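Local coordinates for protein putative cellulase CEL6 (Mycobacterium tuberculosis, PDB 1UP3) that acts as a family 6 endoglucanase, probably hydrolysing internal beta-1,4-glucosidic bonds of cellulose, at residues A6-Y11 with G68-L73; T38-W43 with Y257-R262; S110-I115 with D150-V155; I216-N221 with L241-T246. All blocks are in the same frame, centred on the assembly; numbering follows the deposited sequence.

Interaction 1 of 4, residues A6-Y11 with G68-L73; sequences AGKPFY and GAMPVL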
loop_
_atom_site.group_PDB
_atom_site.type_symbol
_atom_site.label_atom_id
_atom_site.label_comp_id
_atom_site.label_asym_id
_atom_site.label_seq_id
_atom_site.Cartn_x
_atom_site.Cartn_y
_atom_site.Cartn_z
ATOM N N ALA A 6 16.300 5.772 0.973
ATOM C CA ALA A 6 17.563 5.348 0.393
ATOM C C ALA A 6 18.454 4.907 1.566
ATOM O O ALA A 6 18.159 5.184 2.708
ATOM C CB ALA A 6 18.170 6.475 -0.415
ATOM N N GLY A 7 19.509 4.167 1.334
ATOM C CA GLY A 7 20.341 3.878 2.509
ATOM C C GLY A 7 20.093 2.606 3.310
ATOM O O GLY A 7 21.029 2.158 3.971
ATOM N N LYS A 8 18.911 1.977 3.260
ATOM C CA LYS A 8 18.912 0.549 3.609
ATOM C C LYS A 8 17.909 -0.272 2.874
ATOM O O LYS A 8 16.937 0.275 2.342
ATOM C CB LYS A 8 18.798 0.349 5.099
ATOM C CG LYS A 8 17.567 0.866 5.663
ATOM C CD LYS A 8 17.687 1.005 7.192
ATOM C CE LYS A 8 16.560 1.811 7.753
ATOM N NZ LYS A 8 16.658 3.234 7.260
ATOM N N PRO A 9 18.129 -1.575 2.805
ATOM C CA PRO A 9 17.200 -2.389 2.048
ATOM C C PRO A 9 15.830 -2.412 2.700
ATOM O O PRO A 9 15.717 -2.204 3.899
ATOM C CB PRO A 9 17.830 -3.779 2.049
ATOM C CG PRO A 9 18.720 -3.798 3.233
ATOM C CD PRO A 9 19.219 -2.375 3.409
ATOM N N PHE A 10 14.803 -2.662 1.890
ATOM C CA PHE A 10 13.470 -2.859 2.415
ATOM C C PHE A 10 13.379 -4.248 3.070
ATOM O O PHE A 10 13.977 -5.229 2.611
ATOM C CB PHE A 10 12.423 -2.673 1.311
ATOM C CG PHE A 10 12.447 -1.293 0.703
ATOM C CD1 PHE A 10 12.093 -0.205 1.454
ATOM C CD2 PHE A 10 12.861 -1.106 -0.611
ATOM C CE1 PHE A 10 12.123 1.072 0.932
ATOM C CE2 PHE A 10 12.928 0.196 -1.148
ATOM C CZ PHE A 10 12.569 1.265 -0.378
ATOM N N TYR A 11 12.605 -4.326 4.143
ATOM C CA TYR A 11 12.491 -5.561 4.930
ATOM C C TYR A 11 11.710 -6.659 4.233
ATOM O O TYR A 11 10.596 -6.429 3.778
ATOM C CB TYR A 11 11.823 -5.226 6.243
ATOM C CG TYR A 11 11.671 -6.366 7.241
ATOM C CD1 TYR A 11 12.751 -7.113 7.652
ATOM C CD2 TYR A 11 10.441 -6.634 7.815
ATOM C CE1 TYR A 11 12.592 -8.144 8.611
ATOM C CE2 TYR A 11 10.284 -7.632 8.725
ATOM C CZ TYR A 11 11.363 -8.392 9.121
ATOM O OH TYR A 11 11.176 -9.407 10.046
ATOM N N GLY A 68 18.594 -4.699 9.852
ATOM C CA GLY A 68 19.218 -3.581 9.165
ATOM C C GLY A 68 18.410 -3.075 7.987
ATOM O O GLY A 68 18.978 -2.636 6.987
ATOM N N ALA A 69 17.085 -3.112 8.127
ATOM C CA ALA A 69 16.185 -2.893 7.010
ATOM C C ALA A 69 15.031 -1.947 7.332
ATOM O O ALA A 69 14.645 -1.797 8.504
ATOM C CB ALA A 69 15.596 -4.232 6.527
ATOM N N MET A 70 14.450 -1.343 6.284
ATOM C CA MET A 70 13.311 -0.431 6.411
ATOM C C MET A 70 11.997 -1.216 6.288
ATOM O O MET A 70 11.732 -1.777 5.240
ATOM C CB MET A 70 13.356 0.645 5.308
ATOM C CG MET A 70 12.154 1.564 5.254
ATOM S SD MET A 70 11.894 2.560 6.671
ATOM C CE MET A 70 13.015 3.857 6.424
ATOM N N PRO A 71 11.185 -1.218 7.346
ATOM C CA PRO A 71 9.872 -1.867 7.271
ATOM C C PRO A 71 8.897 -0.976 6.521
ATOM O O PRO A 71 8.953 0.234 6.659
ATOM C CB PRO A 71 9.475 -2.013 8.731
ATOM C CG PRO A 71 10.085 -0.883 9.367
ATOM C CD PRO A 71 11.400 -0.603 8.668
ATOM N N VAL A 72 7.986 -1.598 5.795
ATOM C CA VAL A 72 6.895 -0.890 5.103
ATOM C C VAL A 72 5.594 -1.463 5.630
ATOM O O VAL A 72 5.377 -2.704 5.587
ATOM C CB VAL A 72 6.952 -1.062 3.570
ATOM C CG1 VAL A 72 5.907 -0.216 2.922
ATOM C CG2 VAL A 72 8.373 -0.733 3.001
ATOM N N LEU A 73 4.773 -0.578 6.200
ATOM C CA LEU A 73 3.496 -0.929 6.796
ATOM C C LEU A 73 2.403 -0.223 5.990
ATOM O O LEU A 73 2.553 0.952 5.651
ATOM C CB LEU A 73 3.435 -0.499 8.259
ATOM C CG LEU A 73 4.432 -1.319 9.100
ATOM C CD1 LEU A 73 5.041 -0.434 10.109
ATOM C CD2 LEU A 73 3.759 -2.472 9.769
#
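Gly68, which closes the preceding helix in a Schellman motif, turns its carbonyl oxygen to the flanks of Lys8 and Pro9; Lys8 CB comes within 3.5 Å of Gly68 O, and Pro9 CD meets the same atom. At Ala69 the methyl group rests against the first segment, with Ala69 CB 3.9 Å from Tyr11 CB and also against Pro9 O. The aliphatic part of Lys8 runs over the peptide joining Ala69 to Met70. Met70 then makes a single beta bridge with Phe10. Its N donates to Pro9 O over 2.8 Å, nearly straight at 165° and in the carbonyl plane, whereas Met70 O receives Tyr11 N at 2.9 Å from well above its own plane. This bridge fastens the N-terminal segment just ahead of strand 72-75, the second strand of the parallel beta/alpha barrel of family 6. The Met70 side chain crosses Lys8 at about a right angle, Met70 CE lying 3.8 Å from Lys8 NZ, while Met70 O lies at the edge of the Phe10 ring. Pro71 CA lies 4.0 Å from Tyr11 CB; with CG trans to N (chi1 -177°), the Tyr11 ring leads off to an edge-to-face contact with Tyr60. At Val72, CG2 meets Phe10 CD1 at 4.1 Å, and the same ring packs farther on against Pro39 and Pro245.

Interaction 2 of 4, residues T38-W43 with Y257-R262; sequences TPQSYW and YLWIKR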
loop_
_atom_site.group_PDB
_atom_site.type_symbol
_atom_site.label_atom_id
_atom_site.label_comp_id
_atom_site.label_asym_id
_atom_site.label_seq_id
_atom_site.Cartn_x
_atom_site.Cartn_y
_atom_site.Cartn_z
ATOM N N THR A 38 11.271 -11.139 -2.031
ATOM C CA THR A 38 11.162 -9.720 -2.418
ATOM C C THR A 38 10.440 -8.986 -1.306
ATOM O O THR A 38 9.346 -9.395 -0.891
ATOM C CB THR A 38 10.364 -9.591 -3.732
ATOM O OG1 THR A 38 10.996 -10.413 -4.728
ATOM C CG2 THR A 38 10.455 -8.213 -4.293
ATOM N N PRO A 39 10.975 -7.862 -0.851
ATOM C CA PRO A 39 10.292 -7.109 0.222
ATOM C C PRO A 39 8.947 -6.527 -0.220
ATOM O O PRO A 39 8.837 -5.978 -1.339
ATOM C CB PRO A 39 11.269 -5.982 0.556
ATOM C CG PRO A 39 12.183 -5.902 -0.589
ATOM C CD PRO A 39 12.211 -7.191 -1.317
ATOM N N GLN A 40 7.931 -6.625 0.636
ATOM C CA GLN A 40 6.592 -6.164 0.250
ATOM C C GLN A 40 6.129 -5.097 1.255
ATOM O O GLN A 40 6.901 -4.228 1.587
ATOM C CB GLN A 40 5.659 -7.367 0.007
ATOM C CG GLN A 40 6.200 -8.172 -1.177
ATOM C CD GLN A 40 5.677 -9.593 -1.273
ATOM O OE1 GLN A 40 4.503 -9.822 -1.099
ATOM N NE2 GLN A 40 6.557 -10.533 -1.575
ATOM N N SER A 41 4.886 -5.102 1.687
ATOM C CA SER A 41 4.475 -4.272 2.837
ATOM C C SER A 41 3.594 -5.136 3.695
ATOM O O SER A 41 2.979 -6.105 3.206
ATOM C CB SER A 41 3.706 -3.002 2.437
ATOM O OG SER A 41 2.395 -3.323 1.988
ATOM N N TYR A 42 3.509 -4.802 4.976
ATOM C CA TYR A 42 2.711 -5.539 5.948
ATOM C C TYR A 42 1.423 -4.754 6.201
ATOM O O TYR A 42 1.463 -3.641 6.662
ATOM C CB TYR A 42 3.541 -5.717 7.230
ATOM C CG TYR A 42 2.908 -6.642 8.244
ATOM C CD1 TYR A 42 3.004 -8.021 8.101
ATOM C CD2 TYR A 42 2.245 -6.154 9.333
ATOM C CE1 TYR A 42 2.437 -8.892 9.024
ATOM C CE2 TYR A 42 1.666 -7.025 10.275
ATOM C CZ TYR A 42 1.762 -8.379 10.105
ATOM O OH TYR A 42 1.171 -9.242 11.025
ATOM N N TRP A 43 0.275 -5.372 5.896
ATOM C CA TRP A 43 -1.000 -4.682 5.954
ATOM C C TRP A 43 -1.646 -4.880 7.317
ATOM O O TRP A 43 -1.768 -6.043 7.783
ATOM C CB TRP A 43 -1.932 -5.222 4.887
ATOM C CG TRP A 43 -1.560 -4.870 3.461
ATOM C CD1 TRP A 43 -0.392 -5.142 2.820
ATOM C CD2 TRP A 43 -2.337 -4.104 2.549
ATOM N NE1 TRP A 43 -0.435 -4.646 1.532
ATOM C CE2 TRP A 43 -1.618 -3.995 1.348
ATOM C CE3 TRP A 43 -3.612 -3.519 2.619
ATOM C CZ2 TRP A 43 -2.102 -3.320 0.237
ATOM C CZ3 TRP A 43 -4.104 -2.865 1.515
ATOM C CH2 TRP A 43 -3.341 -2.758 0.325
ATOM N N TYR A 257 10.090 2.696 -6.036
ATOM C CA TYR A 257 9.156 1.649 -6.451
ATOM C C TYR A 257 9.069 0.656 -5.307
ATOM O O TYR A 257 10.106 0.244 -4.791
ATOM C CB TYR A 257 9.623 0.930 -7.724
ATOM C CG TYR A 257 9.968 1.807 -8.898
ATOM C CD1 TYR A 257 9.408 3.045 -9.060
ATOM C CD2 TYR A 257 10.897 1.364 -9.846
ATOM C CE1 TYR A 257 9.749 3.866 -10.166
ATOM C CE2 TYR A 257 11.247 2.144 -10.913
ATOM C CZ TYR A 257 10.677 3.394 -11.067
ATOM O OH TYR A 257 11.029 4.198 -12.107
ATOM N N LEU A 258 7.863 0.354 -4.848
ATOM C CA LEU A 258 7.631 -0.594 -3.760
ATOM C C LEU A 258 6.697 -1.687 -4.194
ATOM O O LEU A 258 5.912 -1.498 -5.144
ATOM C CB LEU A 258 7.042 0.087 -2.518
ATOM C CG LEU A 258 7.873 1.205 -1.864
ATOM C CD1 LEU A 258 7.060 1.852 -0.754
ATOM C CD2 LEU A 258 9.235 0.676 -1.379
ATOM N N TRP A 259 6.733 -2.816 -3.495
ATOM C CA TRP A 259 5.637 -3.793 -3.669
ATOM C C TRP A 259 4.721 -3.620 -2.463
ATOM O O TRP A 259 5.074 -4.045 -1.365
ATOM C CB TRP A 259 6.158 -5.225 -3.769
ATOM C CG TRP A 259 6.793 -5.551 -5.079
ATOM C CD1 TRP A 259 7.172 -4.676 -6.083
ATOM C CD2 TRP A 259 7.139 -6.858 -5.540
ATOM N NE1 TRP A 259 7.771 -5.372 -7.098
ATOM C CE2 TRP A 259 7.729 -6.711 -6.816
ATOM C CE3 TRP A 259 6.980 -8.140 -5.019
ATOM C CZ2 TRP A 259 8.204 -7.803 -7.554
ATOM C CZ3 TRP A 259 7.435 -9.236 -5.776
ATOM C CH2 TRP A 259 8.043 -9.039 -7.017
ATOM N N ILE A 260 3.634 -2.883 -2.646
ATOM C CA ILE A 260 2.713 -2.581 -1.556
ATOM C C ILE A 260 1.693 -3.708 -1.431
ATOM O O ILE A 260 1.655 -4.416 -0.415
ATOM C CB ILE A 260 2.125 -1.159 -1.720
ATOM C CG1 ILE A 260 3.283 -0.161 -1.754
ATOM C CG2 ILE A 260 1.163 -0.873 -0.533
ATOM C CD1 ILE A 260 2.904 1.259 -1.987
ATOM N N LYS A 261 0.910 -3.931 -2.478
ATOM C CA LYS A 261 0.158 -5.158 -2.615
ATOM C C LYS A 261 1.116 -6.342 -2.598
ATOM O O LYS A 261 2.214 -6.240 -3.135
ATOM C CB LYS A 261 -0.620 -5.126 -3.934
ATOM C CG LYS A 261 -1.254 -6.436 -4.406
ATOM C CD LYS A 261 -2.460 -6.767 -3.631
ATOM C CE LYS A 261 -2.986 -8.140 -4.046
ATOM N NZ LYS A 261 -4.360 -8.349 -3.548
ATOM N N ARG A 262 0.694 -7.444 -1.953
ATOM C CA ARG A 262 1.480 -8.668 -1.895
ATOM C C ARG A 262 1.069 -9.615 -3.028
ATOM O O ARG A 262 -0.046 -10.153 -3.005
ATOM C CB ARG A 262 1.273 -9.350 -0.552
ATOM C CG ARG A 262 1.873 -8.583 0.646
ATOM C CD ARG A 262 2.056 -9.402 1.949
ATOM N NE ARG A 262 3.027 -8.756 2.841
ATOM C CZ ARG A 262 3.613 -9.307 3.939
ATOM N NH1 ARG A 262 3.389 -10.545 4.346
ATOM N NH2 ARG A 262 4.450 -8.577 4.634
HETATM O O HOH W 1 8.278 -3.242 -1.035
#
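Ile260 and Trp43 meet in the tight part of this contact, where the indole NE1 donates to Ile260 O over 2.9 Å. The bond is straight (164°) and the oxygen lies near the indole plane, at the ring edge. Ser41 OG reaches Ile260 O at 2.7 Å, from the same face of the carbonyl as the indole; Ser41 has two modelled conformers, which makes this second grip less certain. Beside them the extended Arg262 chain brings NE to Ser41 O at 2.7 Å, with only a weak additional bond from NH2. That NH2 also meets the edge of the Tyr42 ring, whose plane stands 70° from the guanidinium, and NH1 forms a salt bridge with Asp13.

Around Gln40 the backbones come close without a direct backbone hydrogen bond, and water 1 links them. Trp259 N donates to water 1 over 2.9 Å, and that water lies 2.8 Å from Pro39 O and 3.1 Å from Gln40 O; with other acceptors nearby, it cannot donate to all at once. Beyond it, partly exposed Thr38 covers one face of the Trp259 ring: its CG2 sits 3.5 Å from the centroid of the six-membered ring, only 12° off the normal, a CH-pi contact. Trp259 NE1 donates to Ala243 O, and Thr38 OG1 is bonded to Ser34 O. Here the segments carrying the first and last strands, 42-44 and 254-258, are joined by side-chain bonds to backbone carbonyls and by a water, the seam of the distorted seven-stranded barrel characteristic of glycoside hydrolase family 6.

Interaction 3 of 4, residues S110-I115 with D150-V155; sequences SSPATI and DPAAAV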
loop_
_atom_site.group_PDB
_atom_site.type_symbol
_atom_site.label_atom_id
_atom_site.label_comp_id
_atom_site.label_asym_id
_atom_site.label_seq_id
_atom_site.Cartn_x
_atom_site.Cartn_y
_atom_site.Cartn_z
ATOM N N SER A 110 10.029 6.189 17.971
ATOM C CA SER A 110 10.934 6.944 17.118
ATOM C C SER A 110 11.618 6.045 16.101
ATOM O O SER A 110 12.663 6.419 15.552
ATOM C CB SER A 110 11.972 7.692 17.973
ATOM O OG SER A 110 11.373 8.808 18.613
ATOM N N SER A 111 11.017 4.873 15.828
ATOM C CA SER A 111 11.650 3.882 14.960
ATOM C C SER A 111 11.432 4.158 13.479
ATOM O O SER A 111 10.391 4.730 13.084
ATOM C CB SER A 111 11.159 2.492 15.302
ATOM O OG SER A 111 11.416 2.230 16.674
ATOM N N PRO A 112 12.407 3.764 12.641
ATOM C CA PRO A 112 12.257 3.937 11.190
ATOM C C PRO A 112 11.108 3.096 10.653
ATOM O O PRO A 112 10.954 1.932 11.024
ATOM C CB PRO A 112 13.572 3.402 10.628
ATOM C CG PRO A 112 14.489 3.507 11.730
ATOM C CD PRO A 112 13.728 3.179 12.954
ATOM N N ALA A 113 10.284 3.694 9.803
ATOM C CA ALA A 113 9.211 2.961 9.136
ATOM C C ALA A 113 8.753 3.762 7.928
ATOM O O ALA A 113 8.823 4.995 7.926
ATOM C CB ALA A 113 8.009 2.677 10.082
ATOM N N THR A 114 8.277 3.048 6.932
ATOM C CA THR A 114 7.559 3.619 5.806
ATOM C C THR A 114 6.089 3.241 5.978
ATOM O O THR A 114 5.790 2.074 6.245
ATOM C CB THR A 114 8.134 3.033 4.535
ATOM O OG1 THR A 114 9.504 3.411 4.396
ATOM C CG2 THR A 114 7.411 3.560 3.263
ATOM N N ILE A 115 5.196 4.232 5.952
ATOM C CA ILE A 115 3.779 4.007 6.223
ATOM C C ILE A 115 2.983 4.447 5.022
ATOM O O ILE A 115 3.107 5.591 4.605
ATOM C CB ILE A 115 3.284 4.760 7.465
ATOM C CG1 ILE A 115 4.238 4.569 8.659
ATOM C CG2 ILE A 115 1.845 4.322 7.811
ATOM C CD1 ILE A 115 4.383 3.158 9.162
ATOM N N ASP A 150 6.413 10.518 14.858
ATOM C CA ASP A 150 7.641 9.706 14.744
ATOM C C ASP A 150 8.485 10.373 13.686
ATOM O O ASP A 150 8.167 10.251 12.503
ATOM C CB ASP A 150 7.296 8.286 14.298
ATOM C CG ASP A 150 8.507 7.383 14.127
ATOM O OD1 ASP A 150 9.667 7.852 14.334
ATOM O OD2 ASP A 150 8.384 6.182 13.756
ATOM N N PRO A 151 9.590 11.032 14.057
ATOM C CA PRO A 151 10.404 11.717 13.052
ATOM C C PRO A 151 10.966 10.775 11.995
ATOM O O PRO A 151 11.226 11.232 10.871
ATOM C CB PRO A 151 11.564 12.301 13.876
ATOM C CG PRO A 151 11.630 11.481 15.038
ATOM C CD PRO A 151 10.232 11.068 15.389
ATOM N N ALA A 152 11.102 9.484 12.328
ATOM C CA ALA A 152 11.680 8.498 11.447
ATOM C C ALA A 152 10.656 7.757 10.602
ATOM O O ALA A 152 11.018 6.810 9.886
ATOM C CB ALA A 152 12.511 7.478 12.258
ATOM N N ALA A 153 9.401 8.179 10.663
ATOM C CA ALA A 153 8.365 7.585 9.821
ATOM C C ALA A 153 8.256 8.391 8.537
ATOM O O ALA A 153 8.079 9.595 8.571
ATOM C CB ALA A 153 7.051 7.561 10.517
ATOM N N ALA A 154 8.409 7.707 7.406
ATOM C CA ALA A 154 8.215 8.276 6.087
ATOM C C ALA A 154 6.798 7.941 5.690
ATOM O O ALA A 154 6.483 6.783 5.434
ATOM C CB ALA A 154 9.188 7.726 5.112
ATOM N N VAL A 155 5.939 8.951 5.678
ATOM C CA VAL A 155 4.481 8.738 5.573
ATOM C C VAL A 155 4.009 9.141 4.186
ATOM O O VAL A 155 4.270 10.272 3.745
ATOM C CB VAL A 155 3.717 9.512 6.668
ATOM C CG1 VAL A 155 2.189 9.293 6.517
ATOM C CG2 VAL A 155 4.196 9.091 8.053
#
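Asp150 turns its carboxylate back under the start of segment 110-115. With CG trans to the backbone N (chi1 179°), OD1 comes to 3.2 Å from Ser110 CA and OD2 to 2.6 Å from Ser111 O. On its own chain OD1 accepts from Ala152 N, which stands above the carboxylate plane: an Asx turn within the type I turn Asp150-Ala153. That turn points the Ala152 methyl at the first segment, CB 3.5 Å from Ser110 O.

Beyond it the side chains sort by sheet face. Ala113, Ile115, Ala153 and Val155 share one face, where Ile115 CB and Val155 CG2 lie 4.5 Å apart and Leu108 of helix 94-108 packs on Ala113 and Ile115. Thr114 and Ala154 take the other, where Thr114 touches Met70 and Val72. The strands run parallel, 19° apart, in the barrel wall. Ala154 N bonds to Ala113 O at 2.8 Å and Ile115 N to Ala154 O at 2.9 Å, with a longer bond from Ala113 N to Ala152 O at the entry. Ser111 O is a carbonyl acceptor, so the close approach of Asp150 OD2 is consistent with a protonated carboxyl, though the two conformers of Ser111 leave this doubtful.

Interaction 4 of 4, residues I216-N221 with L241-T246; sequences IDTSRN and LGAPPT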
loop_
_atom_site.group_PDB
_atom_site.type_symbol
_atom_site.label_atom_id
_atom_site.label_comp_id
_atom_site.label_asym_id
_atom_site.label_seq_id
_atom_site.Cartn_x
_atom_site.Cartn_y
_atom_site.Cartn_z
ATOM N N ILE A 216 5.467 4.363 -5.971
ATOM C CA ILE A 216 4.628 3.649 -6.915
ATOM C C ILE A 216 4.697 2.139 -6.529
ATOM O O ILE A 216 5.798 1.582 -6.418
ATOM C CB ILE A 216 5.083 3.851 -8.365
ATOM C CG1 ILE A 216 5.009 5.332 -8.776
ATOM C CG2 ILE A 216 4.216 3.030 -9.302
ATOM C CD1 ILE A 216 5.769 5.658 -10.063
ATOM N N ASP A 217 3.531 1.505 -6.463
ATOM C CA ASP A 217 3.366 0.040 -6.285
ATOM C C ASP A 217 3.638 -0.580 -7.653
ATOM O O ASP A 217 2.847 -0.438 -8.590
ATOM C CB ASP A 217 1.966 -0.312 -5.816
ATOM C CG ASP A 217 1.828 -1.701 -5.345
ATOM O OD1 ASP A 217 2.777 -2.504 -5.540
ATOM O OD2 ASP A 217 0.808 -2.096 -4.722
ATOM N N THR A 218 4.764 -1.278 -7.754
ATOM C CA THR A 218 5.158 -2.000 -8.952
ATOM C C THR A 218 5.031 -3.518 -8.820
ATOM O O THR A 218 5.580 -4.299 -9.628
ATOM C CB THR A 218 6.609 -1.636 -9.335
ATOM O OG1 THR A 218 7.490 -1.932 -8.237
ATOM C CG2 THR A 218 6.734 -0.125 -9.672
ATOM N N SER A 219 4.273 -3.960 -7.818
ATOM C CA SER A 219 4.089 -5.378 -7.571
ATOM C C SER A 219 3.561 -6.193 -8.760
ATOM O O SER A 219 3.975 -7.364 -8.967
ATOM C CB SER A 219 3.181 -5.577 -6.372
ATOM O OG SER A 219 1.923 -4.915 -6.538
ATOM N N ARG A 220 2.666 -5.599 -9.544
ATOM C CA ARG A 220 1.938 -6.350 -10.562
ATOM C C ARG A 220 1.835 -5.631 -11.893
ATOM O O ARG A 220 0.917 -5.925 -12.668
ATOM C CB ARG A 220 0.552 -6.723 -10.054
ATOM C CG ARG A 220 0.600 -7.628 -8.779
ATOM C CD ARG A 220 -0.754 -8.225 -8.386
ATOM N NE ARG A 220 -1.712 -7.188 -7.986
ATOM C CZ ARG A 220 -2.966 -7.428 -7.730
ATOM N NH1 ARG A 220 -3.434 -8.683 -7.801
ATOM N NH2 ARG A 220 -3.750 -6.432 -7.345
ATOM N N ASN A 221 2.724 -4.667 -12.158
ATOM C CA ASN A 221 2.590 -3.786 -13.337
ATOM C C ASN A 221 3.579 -4.004 -14.470
ATOM O O ASN A 221 3.727 -3.148 -15.362
ATOM C CB ASN A 221 2.541 -2.312 -12.917
ATOM C CG ASN A 221 3.912 -1.743 -12.600
ATOM O OD1 ASN A 221 4.880 -2.495 -12.374
ATOM N ND2 ASN A 221 4.027 -0.410 -12.601
ATOM N N LEU A 241 4.614 -9.532 -12.569
ATOM C CA LEU A 241 5.394 -8.786 -11.590
ATOM C C LEU A 241 6.102 -7.639 -12.296
ATOM O O LEU A 241 6.634 -7.803 -13.437
ATOM C CB LEU A 241 6.460 -9.672 -10.974
ATOM C CG LEU A 241 6.000 -10.931 -10.267
ATOM C CD1 LEU A 241 7.249 -11.708 -9.859
ATOM C CD2 LEU A 241 5.122 -10.620 -9.077
ATOM N N GLY A 242 6.134 -6.489 -11.609
ATOM C CA GLY A 242 6.883 -5.335 -12.068
ATOM C C GLY A 242 8.250 -5.230 -11.418
ATOM O O GLY A 242 8.737 -6.177 -10.763
ATOM N N ALA A 243 8.911 -4.097 -11.631
ATOM C CA ALA A 243 10.243 -3.847 -11.075
ATOM C C ALA A 243 10.333 -4.149 -9.614
ATOM O O ALA A 243 9.472 -3.741 -8.871
ATOM C CB ALA A 243 10.608 -2.372 -11.263
ATOM N N PRO A 244 11.360 -4.874 -9.163
ATOM C CA PRO A 244 11.542 -5.078 -7.745
ATOM C C PRO A 244 11.773 -3.765 -7.003
ATOM O O PRO A 244 12.231 -2.770 -7.616
ATOM C CB PRO A 244 12.754 -6.014 -7.633
ATOM C CG PRO A 244 12.925 -6.608 -9.003
ATOM C CD PRO A 244 12.303 -5.674 -9.982
ATOM N N PRO A 245 11.420 -3.744 -5.729
ATOM C CA PRO A 245 11.541 -2.511 -4.942
ATOM C C PRO A 245 12.934 -1.899 -5.022
ATOM O O PRO A 245 13.959 -2.597 -4.942
ATOM C CB PRO A 245 11.141 -2.950 -3.528
ATOM C CG PRO A 245 10.245 -4.126 -3.766
ATOM C CD PRO A 245 10.788 -4.824 -4.950
ATOM N N THR A 246 12.956 -0.577 -5.171
ATOM C CA THR A 246 14.191 0.178 -5.407
ATOM C C THR A 246 13.984 1.667 -5.217
ATOM O O THR A 246 12.883 2.177 -5.400
ATOM C CB THR A 246 14.757 -0.107 -6.817
ATOM O OG1 THR A 246 16.034 0.546 -6.987
ATOM C CG2 THR A 246 13.872 0.442 -7.941
HETATM O O HOH W 2 7.414 -2.247 -13.370
#
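A polar loop-to-loop contact, largely buried, holds the residues just after strand 213-217 against segment 241-246 of the long connection that leads to strand 254-258. A hydrogen bond runs from Thr218 OG1 to Ala243 O over 2.8 Å and lies in the carbonyl plane. Thr218 chi1 of 57° puts the hydroxyl between the backbone N and carbonyl carbon, facing that oxygen. Gly242, with no side chain, slides close beneath the turn: its CA is 3.0 Å from Thr218 O and 3.5 Å from Asn221 OD1. The same OD1 accepts a hydrogen bond from water 2 at 2.7 Å, and this water in turn accepts from Ala243 N at 2.9 Å, while Asn221 ND2 is held by Tyr193 O and Thr195 OG1. In this beta/alpha barrel the crossover from the sixth to the seventh strand has no helix, and in this stretch the link to segment 241-246 is made largely by polar contacts. Segment 216-221 contains an Asx turn: Asp217 OD1 accepts from both Ser219 N and Ser219 OG, the latter at 2.7 Å, from one face of the carboxylate. Ser219 O faces Leu241, whose CA makes a C-H...O contact of 3.3 Å (162° at the hydrogen) and whose CD2 also touches that oxygen. Leu241 also packs on Leu288 and Ala289 of helix 282-291.

All four contacts reach one parallel sheet. Interactions 1 and 3, centres about 11 Å apart, join where Thr114 N lies 2.9 Å from Pro71 O in adjoining strands, and interaction 1 passes to interaction 2 through Val72 O and Tyr42 N, also 2.9 Å apart. Interaction 2 continues into interaction 4, centres about 9 Å apart, with Leu258 O 2.9 Å from Thr218 N. Interactions 3 and 4 are separated most, about 22 Å between centres. Tyr11 and Tyr42, from interactions 1 and 2, line one pocket holding a polyether probably from the crystallisation liquor. Trp43 of interaction 2 and Arg220 of interaction 4 each have a side chain about 7 Å from a glucose unit of the bound glycan.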